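Local coordinates for CopN (Chlamydia pneumoniae, PDB 4NRH), which probably acts as a gatekeeper of type III secretion, binding a chaperone in a complex that directs translocator secretion, at residues R126-Y129 / L130-G134; P175-S179 / A180-V184; R190-Q193 / A194-S198. All blocks are in the same frame, centred on the assembly; numbering follows the deposited sequence.

Interaction 1: R126-Y129 / L130-G134; sequences RSLY and LEVTG
Thr-133 lays its methyl over the ring of Tyr-129 one turn earlier, an i to i+4 CH-pi contact in the C-terminal part of helix 122-133, within the HrpJ-like region. CG2 stands 3.8 Å from the centroid of the Tyr-129 ring, offset toward the rim on the CE1 side. The ring can lie beneath it because Tyr-129 carries CG anti to its own N (chi1 -180°), swinging the phenol along the helix toward its C-terminal end. The ring also packs on Phe-161 and Met-166 of helix 152-172, a buried place that suits a large aromatic. Alongside, Leu-128 CD1 meets Val-132 CG2 at 3.9 Å, the two side chains slanting across each other; both continue onto Met-145 of helix 139-149. The solvent side is polar: one water bonds Ser-127 OG at 2.7 Å and donates to Glu-131 OE1 at 2.9 Å, while Glu-131 also pairs with Arg-149. Threonine suits this position, since its beta carbon offers a methyl to the ring and a hydroxyl to the backbone. Thr-133 OG1, also bonded by Arg-99, donates to Tyr-129 O at 2.8 Å, and Thr-133 N reaches that oxygen from the opposite face of the carbonyl plane at 2.9 Å.

Interaction 2: P175-S179 / A180-V184; sequences PYVPS and AQLQV
A loop meets the first turn of a helix in this local surface contact: Val-177 and Pro-178, from the connection that follows helix 152-172, pack on Gln-181 and Leu-182 near the start of helix 179-215. The apolar part is made by Val-177, whose CG1 lies 3.9 Å from Leu-182 CG and about as far from Leu-182 CD2. The two side chains cross at about a right angle, with one methyl of the valine set against the branch of the leucine. That methyl is the one held anti to the backbone N of Val-177 (chi1 176°), which turns it onto the helix. Leucine fits here because it faces two ways: besides meeting Val-177, it is buried against Met-166 and Leu-170 of helix 152-172, while Val-177 also touches Arg-99 of helix 99-105.

Pro-178 is the N-cap, and Val-177 (N') with Leu-182 (N4) forms a hydrophobic staple. Proline has no N-H to offer, which costs little just before a helix, and its psi of 150° is still extended before Ser-179 turns into helical geometry. Its carbonyl begins the helical bonding: Leu-182 N donates to Pro-178 O at 3.3 Å, in the carbonyl plane, and a weak, bent bond comes to the same oxygen from Gln-181 N. The next bond runs from Gln-183 N to Ser-179 O at 3.1 Å. Beside the cap, the pyrrolidine ring and the glutamine stem lie side by side and point the same way, Pro-178 CG approaching Gln-181 CB to 3.7 Å. Beyond CG the glutamine bends at chi2 (59°), and its amide leads away from the loop, as befits a polar side chain at the surface. Gln-181 CG remains at the margin of the apolar patch, 4.2 Å from Val-177 CG1.

Interaction 3: R190-Q193 / A194-S198; sequences RNLQ and AVLTS
Apolar contact across this helical turn is slight: Leu-192 CD1 comes to 4.3 Å from Leu-196 CG, and both leucines are buried, the first against Leu-142 and Leu-146 of helix 139-149, the second against Met-155 of helix 152-172. Backbone bonds do more of the joining. Leu-196 N donates to Leu-192 O at 2.9 Å, and Val-195 N to Asn-191 O at 3.0 Å. One residue on, the bond from Thr-197 N to Gln-193 O lengthens to 3.4 Å and is weak. Thr-197 CG2 comes within 3.2 Å of that same Gln-193 O, while its hydroxyl receives Ser-277 N. The backbone bonds follow the i to i+4 pattern of the long helix 179-215, which loosens at Thr-197; one side of this helix faces helices 139-149 and 152-172 and another the chaperone. Polar ends serve that second side. Arg-190 NE forms a salt bridge with Asp-24 of the Chaperone SycD chain, and Gln-193, extended beyond CG, accepts from the backbone N of the same Asp-24 through OE1 while NE2 bonds Ser-159 of its own chain. Small Ala-194, whose own CB lies 3.5 Å from Asn-191 O, also touches Glu-23 of the chaperone chain.

In the fold
Going from the N terminus, interaction 1 comes first, in the C-terminal part of helix 122-133; interaction 2 follows where the connection after helix 152-172 enters helix 179-215, and interaction 3 lies farther along that same helix. Each is local, so none closes a long loop, and the three run in series without nesting or crossing. Interactions 1 and 2 touch, Thr-133 O packing on Val-177 CG2 at 3.4 Å, and Arg-99 and Met-166 border both. Interaction 3 touches neither; its nearest atoms are about 5 Å from those of interaction 2. Yet helix 152-172 packs against all three, and the residues of 190-193 and 194-198 also contact helix 226-237 and the chaperone chain.

Interaction 1: R126-Y129 / L130-G134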
ATOM      1  N   ARG A 126       0.921  11.464  19.426  1.00 36.19           N
ATOM      2  CA  ARG A 126       0.000  12.520  19.012  1.00 32.33           C
ATOM      3  C   ARG A 126       0.757  13.697  18.411  1.00 36.60           C
ATOM      4  O   ARG A 126       0.299  14.317  17.451  1.00 37.88           O
ATOM      5  CB  ARG A 126      -0.855  12.995  20.189  1.00 28.27           C
ATOM      6  CG  ARG A 126      -1.829  11.955  20.703  1.00 37.05           C
ATOM      7  CD  ARG A 126      -2.843  12.555  21.663  1.00 35.48           C
ATOM      8  NE  ARG A 126      -2.234  13.108  22.870  1.00 37.46           N
ATOM      9  CZ  ARG A 126      -1.990  12.406  23.972  1.00 43.59           C
ATOM     10  NH1 ARG A 126      -2.295  11.116  24.018  1.00 40.50           N
ATOM     11  NH2 ARG A 126      -1.438  12.991  25.027  1.00 41.63           N
ATOM     12  N   SER A 127       1.916  14.003  18.984  1.00 35.29           N
ATOM     13  CA  SER A 127       2.778  15.047  18.449  1.00 38.79           C
ATOM     14  C   SER A 127       3.249  14.687  17.041  1.00 39.34           C
ATOM     15  O   SER A 127       3.249  15.530  16.143  1.00 38.88           O
ATOM     16  CB  SER A 127       3.978  15.277  19.370  1.00 38.01           C
ATOM     17  OG  SER A 127       4.843  16.266  18.842  1.00 54.61           O
ATOM     18  N   LEU A 128       3.653  13.433  16.860  1.00 34.01           N
ATOM     19  CA  LEU A 128       4.058  12.940  15.547  1.00 34.55           C
ATOM     20  C   LEU A 128       2.924  13.011  14.529  1.00 30.09           C
ATOM     21  O   LEU A 128       3.117  13.489  13.411  1.00 25.18           O
ATOM     22  CB  LEU A 128       4.568  11.503  15.645  1.00 28.44           C
ATOM     23  CG  LEU A 128       4.898  10.868  14.293  1.00 39.35           C
ATOM     24  CD1 LEU A 128       6.172  11.466  13.714  1.00 38.79           C
ATOM     25  CD2 LEU A 128       5.013   9.361  14.414  1.00 33.75           C
ATOM     26  N   TYR A 129       1.746  12.526  14.916  1.00 28.67           N
ATOM     27  CA  TYR A 129       0.579  12.560  14.039  1.00 26.98           C
ATOM     28  C   TYR A 129       0.270  13.982  13.583  1.00 33.08           C
ATOM     29  O   TYR A 129       0.009  14.224  12.404  1.00 38.29           O
ATOM     30  CB  TYR A 129      -0.648  11.960  14.731  1.00 27.58           C
ATOM     31  CG  TYR A 129      -1.882  11.969  13.855  1.00 31.30           C
ATOM     32  CD1 TYR A 129      -2.089  10.977  12.907  1.00 34.13           C
ATOM     33  CD2 TYR A 129      -2.831  12.978  13.967  1.00 31.26           C
ATOM     34  CE1 TYR A 129      -3.209  10.985  12.099  1.00 38.89           C
ATOM     35  CE2 TYR A 129      -3.955  12.995  13.164  1.00 39.31           C
ATOM     36  CZ  TYR A 129      -4.138  11.996  12.231  1.00 41.31           C
ATOM     37  OH  TYR A 129      -5.255  12.006  11.429  1.00 46.59           O
ATOM     38  N   LEU A 130       0.292  14.916  14.529  1.00 34.08           N
ATOM     39  CA  LEU A 130       0.042  16.322  14.232  1.00 32.63           C
ATOM     40  C   LEU A 130       1.075  16.869  13.250  1.00 29.09           C
ATOM     41  O   LEU A 130       0.736  17.623  12.341  1.00 28.69           O
ATOM     42  CB  LEU A 130       0.039  17.150  15.520  1.00 32.98           C
ATOM     43  CG  LEU A 130      -1.340  17.545  16.056  1.00 39.36           C
ATOM     44  CD1 LEU A 130      -2.278  16.347  16.089  1.00 45.13           C
ATOM     45  CD2 LEU A 130      -1.223  18.175  17.434  1.00 46.38           C
ATOM     46  N   GLU A 131       2.335  16.493  13.445  1.00 31.65           N
ATOM     47  CA  GLU A 131       3.407  16.924  12.552  1.00 41.74           C
ATOM     48  C   GLU A 131       3.260  16.327  11.153  1.00 36.24           C
ATOM     49  O   GLU A 131       3.416  17.026  10.152  1.00 34.69           O
ATOM     50  CB  GLU A 131       4.773  16.552  13.132  1.00 40.78           C
ATOM     51  CG  GLU A 131       5.940  16.911  12.225  1.00 44.89           C
ATOM     52  CD  GLU A 131       7.286  16.542  12.819  1.00 53.89           C
ATOM     53  OE1 GLU A 131       7.313  15.987  13.938  1.00 53.79           O
ATOM     54  OE2 GLU A 131       8.316  16.807  12.165  1.00 60.75           O
ATOM     55  N   VAL A 132       2.963  15.032  11.093  1.00 32.34           N
ATOM     56  CA  VAL A 132       2.835  14.324   9.821  1.00 31.09           C
ATOM     57  C   VAL A 132       1.676  14.863   8.990  1.00 37.70           C
ATOM     58  O   VAL A 132       1.817  15.112   7.791  1.00 43.72           O
ATOM     59  CB  VAL A 132       2.637  12.808  10.044  1.00 35.52           C
ATOM     60  CG1 VAL A 132       2.164  12.131   8.763  1.00 31.43           C
ATOM     61  CG2 VAL A 132       3.925  12.172  10.544  1.00 41.09           C
ATOM     62  N   THR A 133       0.534  15.059   9.639  1.00 29.75           N
ATOM     63  CA  THR A 133      -0.677  15.480   8.948  1.00 35.27           C
ATOM     64  C   THR A 133      -0.785  17.000   8.878  1.00 38.79           C
ATOM     65  O   THR A 133      -1.684  17.537   8.232  1.00 45.46           O
ATOM     66  CB  THR A 133      -1.934  14.917   9.632  1.00 35.90           C
ATOM     67  OG1 THR A 133      -2.061  15.487  10.939  1.00 38.62           O
ATOM     68  CG2 THR A 133      -1.837  13.405   9.756  1.00 29.44           C
ATOM     69  N   GLY A 134       0.135  17.689   9.545  1.00 35.78           N
ATOM     70  CA  GLY A 134       0.129  19.140   9.573  1.00 32.35           C
ATOM     71  C   GLY A 134       0.729  19.773   8.331  1.00 49.40           C
ATOM     72  O   GLY A 134       0.712  20.993   8.179  1.00 55.20           O
TER
HETATM   73  O   HOH W   1       6.547  15.819  16.772  1.00 51.54           O

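Interaction 2: P175-S179 / A180-V184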
ATOM      1  N   PRO A 175     -12.073  20.716  10.315  1.00 70.98           N
ATOM      2  CA  PRO A 175     -11.746  21.993   9.673  1.00 78.92           C
ATOM      3  C   PRO A 175     -10.245  22.220   9.510  1.00 79.09           C
ATOM      4  O   PRO A 175      -9.838  23.101   8.752  1.00 84.74           O
ATOM      5  CB  PRO A 175     -12.340  23.017  10.639  1.00 73.62           C
ATOM      6  CG  PRO A 175     -12.182  22.370  11.975  1.00 75.53           C
ATOM      7  CD  PRO A 175     -12.363  20.884  11.751  1.00 72.19           C
ATOM      8  N   TYR A 176      -9.437  21.434  10.215  1.00 71.30           N
ATOM      9  CA  TYR A 176      -7.996  21.663  10.260  1.00 66.59           C
ATOM     10  C   TYR A 176      -7.269  21.111   9.036  1.00 71.64           C
ATOM     11  O   TYR A 176      -6.478  21.817   8.410  1.00 79.21           O
ATOM     12  CB  TYR A 176      -7.414  21.055  11.536  1.00 58.60           C
ATOM     13  CG  TYR A 176      -8.063  21.579  12.798  1.00 59.98           C
ATOM     14  CD1 TYR A 176      -7.930  22.910  13.170  1.00 57.66           C
ATOM     15  CD2 TYR A 176      -8.817  20.744  13.614  1.00 58.07           C
ATOM     16  CE1 TYR A 176      -8.525  23.396  14.319  1.00 57.39           C
ATOM     17  CE2 TYR A 176      -9.418  21.221  14.766  1.00 54.60           C
ATOM     18  CZ  TYR A 176      -9.267  22.548  15.114  1.00 57.54           C
ATOM     19  OH  TYR A 176      -9.862  23.029  16.259  1.00 65.78           O
ATOM     20  N   VAL A 177      -7.531  19.853   8.697  1.00 67.21           N
ATOM     21  CA  VAL A 177      -6.873  19.220   7.559  1.00 62.93           C
ATOM     22  C   VAL A 177      -7.897  18.722   6.541  1.00 68.87           C
ATOM     23  O   VAL A 177      -8.771  17.922   6.875  1.00 73.06           O
ATOM     24  CB  VAL A 177      -5.977  18.046   8.003  1.00 61.15           C
ATOM     25  CG1 VAL A 177      -5.372  17.344   6.795  1.00 54.67           C
ATOM     26  CG2 VAL A 177      -4.883  18.538   8.941  1.00 63.97           C
ATOM     27  N   PRO A 178      -7.789  19.202   5.292  1.00 64.14           N
ATOM     28  CA  PRO A 178      -8.731  18.880   4.213  1.00 69.16           C
ATOM     29  C   PRO A 178      -8.735  17.397   3.848  1.00 72.08           C
ATOM     30  O   PRO A 178      -7.714  16.720   3.984  1.00 74.37           O
ATOM     31  CB  PRO A 178      -8.228  19.729   3.040  1.00 66.82           C
ATOM     32  CG  PRO A 178      -6.795  19.991   3.344  1.00 67.37           C
ATOM     33  CD  PRO A 178      -6.716  20.102   4.834  1.00 65.70           C
ATOM     34  N   SER A 179      -9.887  16.909   3.399  1.00 60.32           N
ATOM     35  CA  SER A 179     -10.071  15.504   3.047  1.00 58.53           C
ATOM     36  C   SER A 179      -9.088  15.028   1.980  1.00 53.51           C
ATOM     37  O   SER A 179      -8.498  13.955   2.108  1.00 60.79           O
ATOM     38  CB  SER A 179     -11.506  15.265   2.575  1.00 70.34           C
ATOM     39  OG  SER A 179     -11.625  14.023   1.904  1.00 80.57           O
ATOM     40  N   ALA A 180      -8.930  15.824   0.925  1.00 49.99           N
ATOM     41  CA  ALA A 180      -8.052  15.467  -0.188  1.00 54.02           C
ATOM     42  C   ALA A 180      -6.612  15.255   0.269  1.00 56.89           C
ATOM     43  O   ALA A 180      -5.908  14.388  -0.252  1.00 48.14           O
ATOM     44  CB  ALA A 180      -8.109  16.537  -1.268  1.00 51.22           C
ATOM     45  N   GLN A 181      -6.180  16.053   1.239  1.00 52.36           N
ATOM     46  CA  GLN A 181      -4.826  15.949   1.771  1.00 48.33           C
ATOM     47  C   GLN A 181      -4.623  14.653   2.545  1.00 43.16           C
ATOM     48  O   GLN A 181      -3.580  14.007   2.428  1.00 45.93           O
ATOM     49  CB  GLN A 181      -4.502  17.143   2.665  1.00 59.67           C
ATOM     50  CG  GLN A 181      -3.119  17.063   3.282  1.00 79.02           C
ATOM     51  CD  GLN A 181      -2.023  16.984   2.236  1.00 90.02           C
ATOM     52  OE1 GLN A 181      -1.842  17.905   1.439  1.00 95.15           O
ATOM     53  NE2 GLN A 181      -1.287  15.879   2.232  1.00 89.92           N
ATOM     54  N   LEU A 182      -5.621  14.280   3.341  1.00 40.45           N
ATOM     55  CA  LEU A 182      -5.563  13.042   4.107  1.00 45.16           C
ATOM     56  C   LEU A 182      -5.462  11.850   3.167  1.00 47.79           C
ATOM     57  O   LEU A 182      -4.752  10.888   3.449  1.00 47.17           O
ATOM     58  CB  LEU A 182      -6.791  12.902   5.010  1.00 45.40           C
ATOM     59  CG  LEU A 182      -6.822  13.773   6.268  1.00 53.11           C
ATOM     60  CD1 LEU A 182      -8.126  13.577   7.023  1.00 47.42           C
ATOM     61  CD2 LEU A 182      -5.630  13.464   7.164  1.00 52.82           C
ATOM     62  N   GLN A 183      -6.172  11.929   2.045  1.00 44.73           N
ATOM     63  CA  GLN A 183      -6.147  10.878   1.035  1.00 41.18           C
ATOM     64  C   GLN A 183      -4.738  10.674   0.487  1.00 43.10           C
ATOM     65  O   GLN A 183      -4.254   9.546   0.395  1.00 48.53           O
ATOM     66  CB  GLN A 183      -7.104  11.214  -0.107  1.00 38.16           C
ATOM     67  CG  GLN A 183      -8.353  10.353  -0.154  1.00 57.61           C
ATOM     68  CD  GLN A 183      -9.254  10.712  -1.318  1.00 71.94           C
ATOM     69  OE1 GLN A 183      -9.515  11.887  -1.576  1.00 72.23           O
ATOM     70  NE2 GLN A 183      -9.734   9.699  -2.028  1.00 73.37           N
ATOM     71  N   VAL A 184      -4.088  11.775   0.126  1.00 40.47           N
ATOM     72  CA  VAL A 184      -2.720  11.735  -0.376  1.00 40.22           C
ATOM     73  C   VAL A 184      -1.763  11.255   0.713  1.00 38.98           C
ATOM     74  O   VAL A 184      -0.840  10.484   0.448  1.00 40.31           O
ATOM     75  CB  VAL A 184      -2.270  13.118  -0.889  1.00 37.30           C
ATOM     76  CG1 VAL A 184      -0.811  13.084  -1.318  1.00 40.91           C
ATOM     77  CG2 VAL A 184      -3.152  13.565  -2.042  1.00 43.53           C
TER

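Interaction 3: R190-Q193 / A194-S198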
ATOM      1  N   ARG A 190       0.968   4.435   2.951  1.00 30.93           N
ATOM      2  CA  ARG A 190       0.904   3.077   2.419  1.00 36.58           C
ATOM      3  C   ARG A 190       2.183   2.741   1.658  1.00 28.90           C
ATOM      4  O   ARG A 190       2.690   1.623   1.739  1.00 34.65           O
ATOM      5  CB  ARG A 190      -0.321   2.895   1.517  1.00 29.23           C
ATOM      6  CG  ARG A 190      -1.640   2.828   2.270  1.00 30.67           C
ATOM      7  CD  ARG A 190      -2.801   2.555   1.328  1.00 34.80           C
ATOM      8  NE  ARG A 190      -4.043   2.307   2.053  1.00 39.12           N
ATOM      9  CZ  ARG A 190      -5.066   3.155   2.096  1.00 43.59           C
ATOM     10  NH1 ARG A 190      -5.000   4.312   1.451  1.00 36.44           N
ATOM     11  NH2 ARG A 190      -6.157   2.844   2.785  1.00 43.36           N
ATOM     12  N   ASN A 191       2.695   3.715   0.911  1.00 26.15           N
ATOM     13  CA  ASN A 191       3.963   3.554   0.212  1.00 30.95           C
ATOM     14  C   ASN A 191       5.115   3.383   1.194  1.00 36.23           C
ATOM     15  O   ASN A 191       6.059   2.639   0.933  1.00 39.39           O
ATOM     16  CB  ASN A 191       4.227   4.747  -0.708  1.00 35.29           C
ATOM     17  CG  ASN A 191       3.252   4.816  -1.867  1.00 32.58           C
ATOM     18  OD1 ASN A 191       2.526   3.859  -2.141  1.00 42.32           O
ATOM     19  ND2 ASN A 191       3.228   5.952  -2.553  1.00 35.48           N
ATOM     20  N   LEU A 192       5.036   4.086   2.320  1.00 33.61           N
ATOM     21  CA  LEU A 192       6.019   3.947   3.389  1.00 32.61           C
ATOM     22  C   LEU A 192       6.029   2.523   3.935  1.00 31.05           C
ATOM     23  O   LEU A 192       7.091   1.937   4.143  1.00 35.11           O
ATOM     24  CB  LEU A 192       5.741   4.943   4.518  1.00 26.83           C
ATOM     25  CG  LEU A 192       6.619   4.794   5.763  1.00 30.90           C
ATOM     26  CD1 LEU A 192       8.090   4.948   5.404  1.00 36.04           C
ATOM     27  CD2 LEU A 192       6.216   5.793   6.836  1.00 43.93           C
ATOM     28  N   GLN A 193       4.839   1.980   4.173  1.00 29.61           N
ATOM     29  CA  GLN A 193       4.705   0.627   4.702  1.00 34.60           C
ATOM     30  C   GLN A 193       5.284  -0.404   3.738  1.00 29.29           C
ATOM     31  O   GLN A 193       5.824  -1.425   4.160  1.00 30.23           O
ATOM     32  CB  GLN A 193       3.237   0.309   4.995  1.00 33.37           C
ATOM     33  CG  GLN A 193       2.635   1.141   6.115  1.00 29.51           C
ATOM     34  CD  GLN A 193       1.251   0.666   6.514  1.00 44.39           C
ATOM     35  OE1 GLN A 193       0.414   0.370   5.661  1.00 40.50           O
ATOM     36  NE2 GLN A 193       1.006   0.586   7.817  1.00 41.11           N
ATOM     37  N   ALA A 194       5.167  -0.129   2.442  1.00 34.24           N
ATOM     38  CA  ALA A 194       5.741  -0.999   1.422  1.00 38.36           C
ATOM     39  C   ALA A 194       7.264  -0.947   1.480  1.00 40.66           C
ATOM     40  O   ALA A 194       7.936  -1.978   1.432  1.00 41.11           O
ATOM     41  CB  ALA A 194       5.244  -0.603   0.040  1.00 27.15           C
ATOM     42  N   VAL A 195       7.797   0.267   1.580  1.00 31.75           N
ATOM     43  CA  VAL A 195       9.234   0.484   1.710  1.00 31.91           C
ATOM     44  C   VAL A 195       9.797  -0.214   2.949  1.00 39.49           C
ATOM     45  O   VAL A 195      10.876  -0.808   2.903  1.00 43.34           O
ATOM     46  CB  VAL A 195       9.561   1.994   1.766  1.00 35.63           C
ATOM     47  CG1 VAL A 195      10.997   2.225   2.209  1.00 37.62           C
ATOM     48  CG2 VAL A 195       9.310   2.638   0.411  1.00 31.17           C
ATOM     49  N   LEU A 196       9.048  -0.158   4.047  1.00 36.50           N
ATOM     50  CA  LEU A 196       9.467  -0.772   5.306  1.00 36.14           C
ATOM     51  C   LEU A 196       9.661  -2.284   5.203  1.00 33.94           C
ATOM     52  O   LEU A 196      10.490  -2.854   5.910  1.00 33.15           O
ATOM     53  CB  LEU A 196       8.454  -0.462   6.411  1.00 28.80           C
ATOM     54  CG  LEU A 196       8.471   0.961   6.975  1.00 33.98           C
ATOM     55  CD1 LEU A 196       7.345   1.151   7.976  1.00 37.30           C
ATOM     56  CD2 LEU A 196       9.817   1.260   7.612  1.00 37.63           C
ATOM     57  N   THR A 197       8.888  -2.931   4.336  1.00 31.07           N
ATOM     58  CA  THR A 197       8.999  -4.376   4.147  1.00 34.92           C
ATOM     59  C   THR A 197      10.392  -4.768   3.663  1.00 32.71           C
ATOM     60  O   THR A 197      10.906  -5.827   4.023  1.00 37.87           O
ATOM     61  CB  THR A 197       7.954  -4.903   3.146  1.00 29.42           C
ATOM     62  OG1 THR A 197       8.210  -4.352   1.848  1.00 36.71           O
ATOM     63  CG2 THR A 197       6.548  -4.523   3.589  1.00 29.91           C
ATOM     64  N   SER A 198      10.996  -3.912   2.843  1.00 30.44           N
ATOM     65  CA  SER A 198      12.346  -4.152   2.348  1.00 31.33           C
ATOM     66  C   SER A 198      13.364  -4.083   3.480  1.00 28.78           C
ATOM     67  O   SER A 198      14.188  -4.983   3.637  1.00 30.60           O
ATOM     68  CB  SER A 198      12.712  -3.143   1.261  1.00 34.93           C
ATOM     69  OG  SER A 198      11.813  -3.220   0.172  1.00 49.14           O
TER